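Local structure of probable csgAB operon transcriptional regulatory protein (Salmonella typhimurium, 5XP0) at residues L47-E55 / E69-W78; Q35-I43 / Q121-L132. The protein is the master regulator of adhesive curli fimbriae, needed for transcription of the csgAB operon and promoting biofilm formation, this chain being its atypical receiver domain. One frame throughout, in Å; residues are numbered along the deposited sequence.

Contact 1: L47-E55 / E69-W78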
# COMPACT_ATOMS: atom_id res chain seq x y z
N LEU B 47 5.67 -8.07 6.45
CA LEU B 47 4.76 -6.96 6.67
C LEU B 47 4.28 -7.02 8.11
O LEU B 47 3.94 -8.10 8.59
CB LEU B 47 3.59 -7.12 5.72
CG LEU B 47 2.67 -5.98 5.32
CD1 LEU B 47 1.78 -6.47 4.17
CD2 LEU B 47 1.83 -5.56 6.50
N HIS B 48 4.22 -5.89 8.79
CA HIS B 48 3.66 -5.87 10.14
C HIS B 48 2.67 -4.72 10.28
O HIS B 48 2.99 -3.59 9.94
CB HIS B 48 4.75 -5.75 11.20
CG HIS B 48 4.22 -5.64 12.59
ND1 HIS B 48 3.95 -6.75 13.37
CD2 HIS B 48 3.86 -4.57 13.34
CE1 HIS B 48 3.50 -6.36 14.55
NE2 HIS B 48 3.44 -5.04 14.55
N ASN B 49 1.50 -5.01 10.85
CA ASN B 49 0.46 -4.01 11.06
C ASN B 49 0.94 -2.95 12.05
O ASN B 49 1.15 -3.25 13.23
CB ASN B 49 -0.79 -4.66 11.62
CG ASN B 49 -1.98 -3.74 11.58
OD1 ASN B 49 -1.85 -2.51 11.64
ND2 ASN B 49 -3.16 -4.32 11.43
N ILE B 50 1.06 -1.71 11.57
CA ILE B 50 1.52 -0.57 12.37
C ILE B 50 0.67 -0.35 13.60
O ILE B 50 1.14 0.24 14.59
CB ILE B 50 1.52 0.69 11.49
CG1 ILE B 50 2.20 1.84 12.22
CG2 ILE B 50 0.08 1.08 11.05
CD1 ILE B 50 2.58 3.00 11.30
N GLN B 51 -0.57 -0.81 13.57
CA GLN B 51 -1.44 -0.68 14.74
C GLN B 51 -1.35 -1.86 15.67
O GLN B 51 -2.04 -1.88 16.69
CB GLN B 51 -2.89 -0.44 14.31
CG GLN B 51 -3.00 0.82 13.50
CD GLN B 51 -4.37 1.44 13.52
OE1 GLN B 51 -4.53 2.58 13.98
NE2 GLN B 51 -5.36 0.72 13.03
N ARG B 52 -0.50 -2.85 15.39
CA ARG B 52 -0.33 -3.96 16.31
C ARG B 52 1.05 -3.94 16.94
O ARG B 52 2.03 -3.48 16.34
CB ARG B 52 -0.61 -5.30 15.64
CG ARG B 52 -2.12 -5.44 15.42
CD ARG B 52 -2.63 -6.84 15.15
NE ARG B 52 -4.08 -6.81 14.93
CZ ARG B 52 -4.98 -6.73 15.91
NH1 ARG B 52 -4.60 -6.68 17.18
NH2 ARG B 52 -6.27 -6.70 15.62
N SER B 53 1.09 -4.38 18.19
CA SER B 53 2.32 -4.44 18.95
C SER B 53 3.25 -5.49 18.39
O SER B 53 2.82 -6.43 17.72
CB SER B 53 2.03 -4.74 20.43
OG SER B 53 1.31 -5.96 20.58
N LEU B 54 4.53 -5.34 18.67
CA LEU B 54 5.50 -6.33 18.25
C LEU B 54 6.48 -6.62 19.38
O LEU B 54 7.03 -5.70 19.98
CB LEU B 54 6.26 -5.86 17.01
CG LEU B 54 7.26 -6.85 16.43
CD1 LEU B 54 6.72 -8.31 16.41
CD2 LEU B 54 7.64 -6.39 15.04
N GLU B 55 6.69 -7.91 19.64
CA GLU B 55 7.63 -8.40 20.64
C GLU B 55 8.92 -8.88 20.00
O GLU B 55 10.01 -8.55 20.49
CB GLU B 55 7.00 -9.53 21.46
N GLU B 69 0.61 6.31 7.83
CA GLU B 69 -0.28 5.58 8.71
C GLU B 69 -0.01 5.90 10.17
O GLU B 69 -0.63 5.31 11.06
CB GLU B 69 -0.12 4.07 8.48
CG GLU B 69 -0.47 3.66 7.06
CD GLU B 69 -1.88 4.05 6.69
OE1 GLU B 69 -2.79 3.84 7.52
OE2 GLU B 69 -2.07 4.63 5.61
N ALA B 70 0.88 6.84 10.44
CA ALA B 70 1.34 7.14 11.79
C ALA B 70 0.71 8.45 12.25
O ALA B 70 0.54 9.37 11.45
CB ALA B 70 2.86 7.25 11.87
N ASP B 71 0.23 8.45 13.47
CA ASP B 71 -0.17 9.65 14.18
C ASP B 71 0.77 9.81 15.36
O ASP B 71 1.69 9.01 15.56
CB ASP B 71 -1.63 9.55 14.61
CG ASP B 71 -1.93 8.25 15.34
OD1 ASP B 71 -1.01 7.70 15.98
OD2 ASP B 71 -3.08 7.78 15.27
N LYS B 72 0.50 10.80 16.21
CA LYS B 72 1.44 11.09 17.27
C LYS B 72 1.55 9.90 18.21
O LYS B 72 2.63 9.59 18.71
CB LYS B 72 1.00 12.35 18.03
CG LYS B 72 1.89 12.70 19.24
CD LYS B 72 1.32 13.86 20.06
CE LYS B 72 2.32 14.40 21.08
NZ LYS B 72 2.59 13.45 22.20
N LYS B 73 0.43 9.22 18.45
CA LYS B 73 0.44 8.08 19.36
C LYS B 73 1.32 6.96 18.82
O LYS B 73 2.18 6.42 19.53
CB LYS B 73 -1.00 7.60 19.57
CG LYS B 73 -1.84 8.54 20.41
CD LYS B 73 -3.32 8.15 20.39
CE LYS B 73 -4.18 9.16 21.14
NZ LYS B 73 -3.90 9.19 22.60
N LEU B 74 1.15 6.63 17.55
CA LEU B 74 1.87 5.51 16.95
C LEU B 74 3.35 5.85 16.78
O LEU B 74 4.21 4.97 16.90
CB LEU B 74 1.22 5.14 15.61
CG LEU B 74 -0.11 4.35 15.69
CD1 LEU B 74 -0.64 4.09 14.31
CD2 LEU B 74 0.01 3.03 16.46
N ILE B 75 3.65 7.10 16.47
CA ILE B 75 5.05 7.53 16.41
C ILE B 75 5.69 7.31 17.77
O ILE B 75 6.73 6.66 17.89
CB ILE B 75 5.13 9.00 15.94
CG1 ILE B 75 4.80 9.10 14.43
CG2 ILE B 75 6.48 9.61 16.28
CD1 ILE B 75 4.62 10.52 13.92
N HIS B 76 5.03 7.79 18.82
CA HIS B 76 5.57 7.57 20.16
C HIS B 76 5.69 6.09 20.47
O HIS B 76 6.66 5.64 21.09
CB HIS B 76 4.69 8.26 21.20
CG HIS B 76 5.20 8.09 22.59
ND1 HIS B 76 4.51 7.36 23.55
CD2 HIS B 76 6.34 8.51 23.18
CE1 HIS B 76 5.21 7.37 24.67
NE2 HIS B 76 6.32 8.06 24.48
N TYR B 77 4.66 5.31 20.13
CA TYR B 77 4.73 3.89 20.41
C TYR B 77 5.89 3.25 19.66
O TYR B 77 6.73 2.58 20.26
CB TYR B 77 3.42 3.19 20.05
CG TYR B 77 3.59 1.72 20.20
CD1 TYR B 77 3.47 1.11 21.44
CD2 TYR B 77 3.92 0.93 19.12
CE1 TYR B 77 3.64 -0.23 21.59
CE2 TYR B 77 4.10 -0.40 19.25
CZ TYR B 77 3.96 -0.98 20.51
OH TYR B 77 4.13 -2.32 20.65
N TRP B 78 5.99 3.50 18.35
CA TRP B 78 7.06 2.85 17.60
C TRP B 78 8.43 3.42 17.96
O TRP B 78 9.40 2.66 17.98
CB TRP B 78 6.80 2.93 16.09
CG TRP B 78 5.74 1.96 15.78
CD1 TRP B 78 4.45 2.22 15.42
CD2 TRP B 78 5.86 0.54 15.88
NE1 TRP B 78 3.75 1.03 15.28
CE2 TRP B 78 4.61 -0.01 15.55
CE3 TRP B 78 6.91 -0.32 16.22
CZ2 TRP B 78 4.38 -1.38 15.53
CZ3 TRP B 78 6.68 -1.68 16.20
CH2 TRP B 78 5.43 -2.19 15.87
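Ile50 O accepts the indole N-H of Trp78, with NE1 2.8 Å from the oxygen and an N-H...O angle of 162°. The donor lies in the carbonyl plane on a lone pair, and the oxygen lies in the plane of the indole. The bond helps to fix the rotation of this buried ring. Further along the same edge, Arg52 O lies 3.3 Å from Trp78 CZ2. The imidazole holds that oxygen: His48 NE2 donates to Arg52 O at 2.8 Å. This donor stands well above the carbonyl plane. The His48 side chain reaches the spot because CG is anti to the backbone N (chi1 177°). Its ring meets the CH2 corner of Trp78 obliquely, with the planes at 85°. Leu54 puts CB at the indole edge and CD2 over one face of the imidazole. Ile50 CG1 packs 3.5 Å from Trp78 NE1, while its CG2 touches Glu69 CB, the two side chains crossing at about a right angle. Leu74 CD2 touches Ile50 O, and its CD1 meets Gln51 CG. Farther along the helix, Tyr77 OH touches Ser53 CB. Two local motifs shape the segments: an Asx turn at Asn49, within a type I turn to Arg52, and an N-cap in which Asp71 OD1 accepts from Leu74 N at 2.9 Å. Glu69 forms a salt bridge with Lys25 of the second subunit. The contact joins the loop after edge strand 45-49 to the start of helix 72-83. Beneath it, Ile50 rests on Ile23 of strand 19-24, and Ile50 and Trp78 both touch Met65 of strand 61-66.

Contact 2: Q35-I43 / Q121-L132; sequences QHLKQSLAI and QEHVVSGLQGIL
Gln121 opens the contact by setting its amide oxygen over one face of the His36 ring. OE1 is 3.3 Å from His36 ND1, but the angle is too poor for a hydrogen bond. The ring and amide planes are 34° apart. With chi1 at -179°, the His36 ring swings away from its own backbone N and toward helix 121-132. Val125 comes next, one turn on. Its CG2 meets three side chains: His36 CE1, Leu37 CD2 at 3.9 Å and Ser40 CB. Ser40 turns its hydroxyl back to its own helix and donates to His36 O, with OG 2.8 Å from that oxygen. Ser40 N reaches the same oxygen from the opposite face of the carbonyl. Leu128 follows on the inner side of the helix. Its CD1 lies 3.9 Å from Leu37 CD1, and its CB lies 3.8 Å from Leu41 CD1. Gln129 offers the aliphatic part of its chain, with CG 3.6 Å from Leu41 CD2. Leu132 ends the row. Its CD1 touches Leu41 CD2, and its CD2 lies 4.3 Å from Ile43 CD1. Leu41 is thus a knob in a hole formed by Val125, Leu128, Gln129 and Leu132. The axes of segments 35-41 and 121-132 approach to 10.4 Å with a crossing angle of -52°. Helices 28-41 and 121-132 pack side by side on one face of the CheY-like parallel sheet, as the first and last helices of a receiver domain do. Leu37 and Leu128 both rest on Leu64 of strand 61-66, Leu37 and Ile43 touch Leu20 of strand 19-24, and Leu132 touches Ile62.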
# COMPACT_ATOMS: atom_id res chain seq x y z
N GLN B 35 6.87 -7.31 -1.89
CA GLN B 35 7.40 -8.31 -2.81
C GLN B 35 8.36 -7.68 -3.80
O GLN B 35 9.38 -8.29 -4.18
CB GLN B 35 6.26 -9.01 -3.55
CG GLN B 35 5.49 -10.00 -2.69
CD GLN B 35 4.69 -10.99 -3.53
OE1 GLN B 35 5.04 -11.29 -4.67
NE2 GLN B 35 3.60 -11.49 -2.96
N HIS B 36 8.04 -6.48 -4.27
CA HIS B 36 8.92 -5.80 -5.21
C HIS B 36 10.26 -5.49 -4.57
O HIS B 36 11.31 -5.69 -5.18
CB HIS B 36 8.25 -4.52 -5.70
CG HIS B 36 9.08 -3.79 -6.70
ND1 HIS B 36 9.59 -2.54 -6.46
CD2 HIS B 36 9.51 -4.15 -7.92
CE1 HIS B 36 10.28 -2.14 -7.51
NE2 HIS B 36 10.24 -3.10 -8.42
N LEU B 37 10.26 -5.05 -3.32
CA LEU B 37 11.53 -4.75 -2.67
C LEU B 37 12.32 -6.02 -2.41
O LEU B 37 13.53 -6.07 -2.64
CB LEU B 37 11.28 -3.97 -1.37
CG LEU B 37 10.61 -2.60 -1.51
CD1 LEU B 37 10.47 -1.92 -0.17
CD2 LEU B 37 11.44 -1.69 -2.43
N LYS B 38 11.64 -7.09 -1.98
CA LYS B 38 12.33 -8.34 -1.72
C LYS B 38 12.99 -8.84 -2.97
O LYS B 38 14.15 -9.28 -2.94
CB LYS B 38 11.36 -9.39 -1.15
CG LYS B 38 11.02 -9.16 0.30
CD LYS B 38 9.88 -10.05 0.73
CE LYS B 38 10.25 -11.51 0.66
NZ LYS B 38 9.10 -12.36 1.07
N GLN B 39 12.26 -8.81 -4.09
CA GLN B 39 12.82 -9.34 -5.33
C GLN B 39 13.90 -8.44 -5.89
O GLN B 39 14.91 -8.92 -6.39
CB GLN B 39 11.72 -9.51 -6.38
CG GLN B 39 10.81 -10.68 -6.12
CD GLN B 39 9.56 -10.62 -6.97
OE1 GLN B 39 9.45 -9.78 -7.87
NE2 GLN B 39 8.61 -11.51 -6.71
N SER B 40 13.73 -7.12 -5.77
CA SER B 40 14.74 -6.23 -6.32
C SER B 40 16.00 -6.26 -5.49
O SER B 40 17.09 -6.08 -6.02
CB SER B 40 14.21 -4.80 -6.37
OG SER B 40 13.03 -4.71 -7.12
N LEU B 41 15.87 -6.43 -4.18
CA LEU B 41 17.02 -6.41 -3.29
C LEU B 41 17.56 -7.80 -2.97
O LEU B 41 18.63 -7.89 -2.38
CB LEU B 41 16.65 -5.75 -1.95
CG LEU B 41 16.19 -4.29 -2.10
CD1 LEU B 41 15.47 -3.81 -0.85
CD2 LEU B 41 17.37 -3.39 -2.41
N ALA B 42 16.86 -8.86 -3.36
CA ALA B 42 17.24 -10.23 -3.03
C ALA B 42 17.34 -10.41 -1.52
O ALA B 42 18.30 -10.98 -1.00
CB ALA B 42 18.56 -10.62 -3.72
N ILE B 43 16.31 -9.97 -0.81
CA ILE B 43 16.32 -10.02 0.64
C ILE B 43 14.98 -10.56 1.14
O ILE B 43 13.97 -10.52 0.43
CB ILE B 43 16.59 -8.60 1.20
CG1 ILE B 43 16.75 -8.62 2.70
CG2 ILE B 43 15.45 -7.69 0.83
CD1 ILE B 43 17.15 -7.25 3.28
N GLN B 121 9.34 4.18 -7.32
CA GLN B 121 9.80 2.95 -6.69
C GLN B 121 11.30 2.78 -6.87
O GLN B 121 12.00 2.29 -5.97
CB GLN B 121 9.12 1.74 -7.31
CG GLN B 121 7.63 1.65 -7.21
CD GLN B 121 7.13 0.39 -7.87
OE1 GLN B 121 6.95 -0.64 -7.23
NE2 GLN B 121 6.93 0.45 -9.18
N GLU B 122 11.79 3.17 -8.04
CA GLU B 122 13.20 2.94 -8.38
C GLU B 122 14.10 3.76 -7.48
O GLU B 122 15.14 3.28 -7.01
CB GLU B 122 13.43 3.29 -9.85
CG GLU B 122 12.67 2.41 -10.84
CD GLU B 122 11.14 2.55 -10.77
OE1 GLU B 122 10.44 1.53 -10.92
OE2 GLU B 122 10.66 3.69 -10.54
N HIS B 123 13.72 5.02 -7.23
CA HIS B 123 14.29 5.88 -6.20
C HIS B 123 14.45 5.10 -4.88
O HIS B 123 15.51 5.13 -4.22
CB HIS B 123 13.32 7.07 -6.02
CG HIS B 123 13.94 8.40 -5.73
ND1 HIS B 123 14.01 8.94 -4.46
CD2 HIS B 123 14.41 9.36 -6.57
CE1 HIS B 123 14.54 10.15 -4.52
NE2 HIS B 123 14.80 10.42 -5.79
N VAL B 124 13.38 4.42 -4.46
CA VAL B 124 13.41 3.78 -3.16
C VAL B 124 14.28 2.53 -3.18
O VAL B 124 15.06 2.30 -2.25
CB VAL B 124 11.97 3.53 -2.69
CG1 VAL B 124 11.93 2.75 -1.40
CG2 VAL B 124 11.30 4.89 -2.48
N VAL B 125 14.18 1.70 -4.24
CA VAL B 125 15.10 0.55 -4.37
C VAL B 125 16.54 1.02 -4.27
O VAL B 125 17.37 0.42 -3.59
CB VAL B 125 14.87 -0.18 -5.71
CG1 VAL B 125 16.04 -1.13 -6.05
CG2 VAL B 125 13.54 -0.93 -5.67
N SER B 126 16.86 2.07 -5.02
CA SER B 126 18.24 2.55 -5.04
C SER B 126 18.69 2.99 -3.65
O SER B 126 19.80 2.69 -3.22
CB SER B 126 18.38 3.68 -6.04
OG SER B 126 18.50 3.15 -7.35
N GLY B 127 17.82 3.66 -2.91
CA GLY B 127 18.18 4.04 -1.56
C GLY B 127 18.43 2.84 -0.67
O GLY B 127 19.39 2.81 0.10
N LEU B 128 17.57 1.82 -0.77
CA LEU B 128 17.74 0.62 0.05
C LEU B 128 18.98 -0.17 -0.35
O LEU B 128 19.61 -0.79 0.51
CB LEU B 128 16.47 -0.25 -0.04
CG LEU B 128 15.26 0.40 0.66
CD1 LEU B 128 13.96 -0.37 0.40
CD2 LEU B 128 15.50 0.50 2.15
N GLN B 129 19.34 -0.16 -1.63
CA GLN B 129 20.59 -0.78 -2.01
C GLN B 129 21.75 -0.08 -1.32
O GLN B 129 22.71 -0.72 -0.88
CB GLN B 129 20.76 -0.74 -3.53
CG GLN B 129 19.84 -1.64 -4.31
CD GLN B 129 19.86 -1.33 -5.80
OE1 GLN B 129 20.02 -0.17 -6.20
NE2 GLN B 129 19.69 -2.35 -6.62
N GLY B 130 21.64 1.25 -1.15
CA GLY B 130 22.63 1.97 -0.37
C GLY B 130 22.68 1.53 1.09
O GLY B 130 23.77 1.39 1.67
N ILE B 131 21.51 1.32 1.70
CA ILE B 131 21.49 0.92 3.11
C ILE B 131 22.19 -0.41 3.29
O ILE B 131 22.94 -0.62 4.25
CB ILE B 131 20.05 0.87 3.66
CG1 ILE B 131 19.49 2.25 3.94
CG2 ILE B 131 20.03 0.11 5.00
CD1 ILE B 131 19.17 3.04 2.75
N LEU B 132 21.95 -1.34 2.37
CA LEU B 132 22.63 -2.62 2.44
C LEU B 132 24.13 -2.46 2.37
O LEU B 132 24.87 -3.28 2.93
CB LEU B 132 22.16 -3.53 1.30
CG LEU B 132 20.68 -3.82 1.32
CD1 LEU B 132 20.33 -4.82 0.22
CD2 LEU B 132 20.23 -4.30 2.70

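How the contacts relate
Contacts 1 and 2 lie on opposite sides of the chain's centre, each about 12 Å from it, with their own centres about 23 Å apart. They adjoin in the chain: helix 28-41 of contact 2 is followed by strand 45-49 of contact 1. Contact 1 is nested within the long loop that contact 2 closes. The five-stranded parallel sheet of the receiver domain links them. Strands 19-24 and 61-66 carry residues that pack under both. Contact 1 joins segments 14 residues apart and includes an indole N-H bond, whereas contact 2 joins helices 78 residues apart in sequence mainly by apolar packing. Both also reach the second subunit.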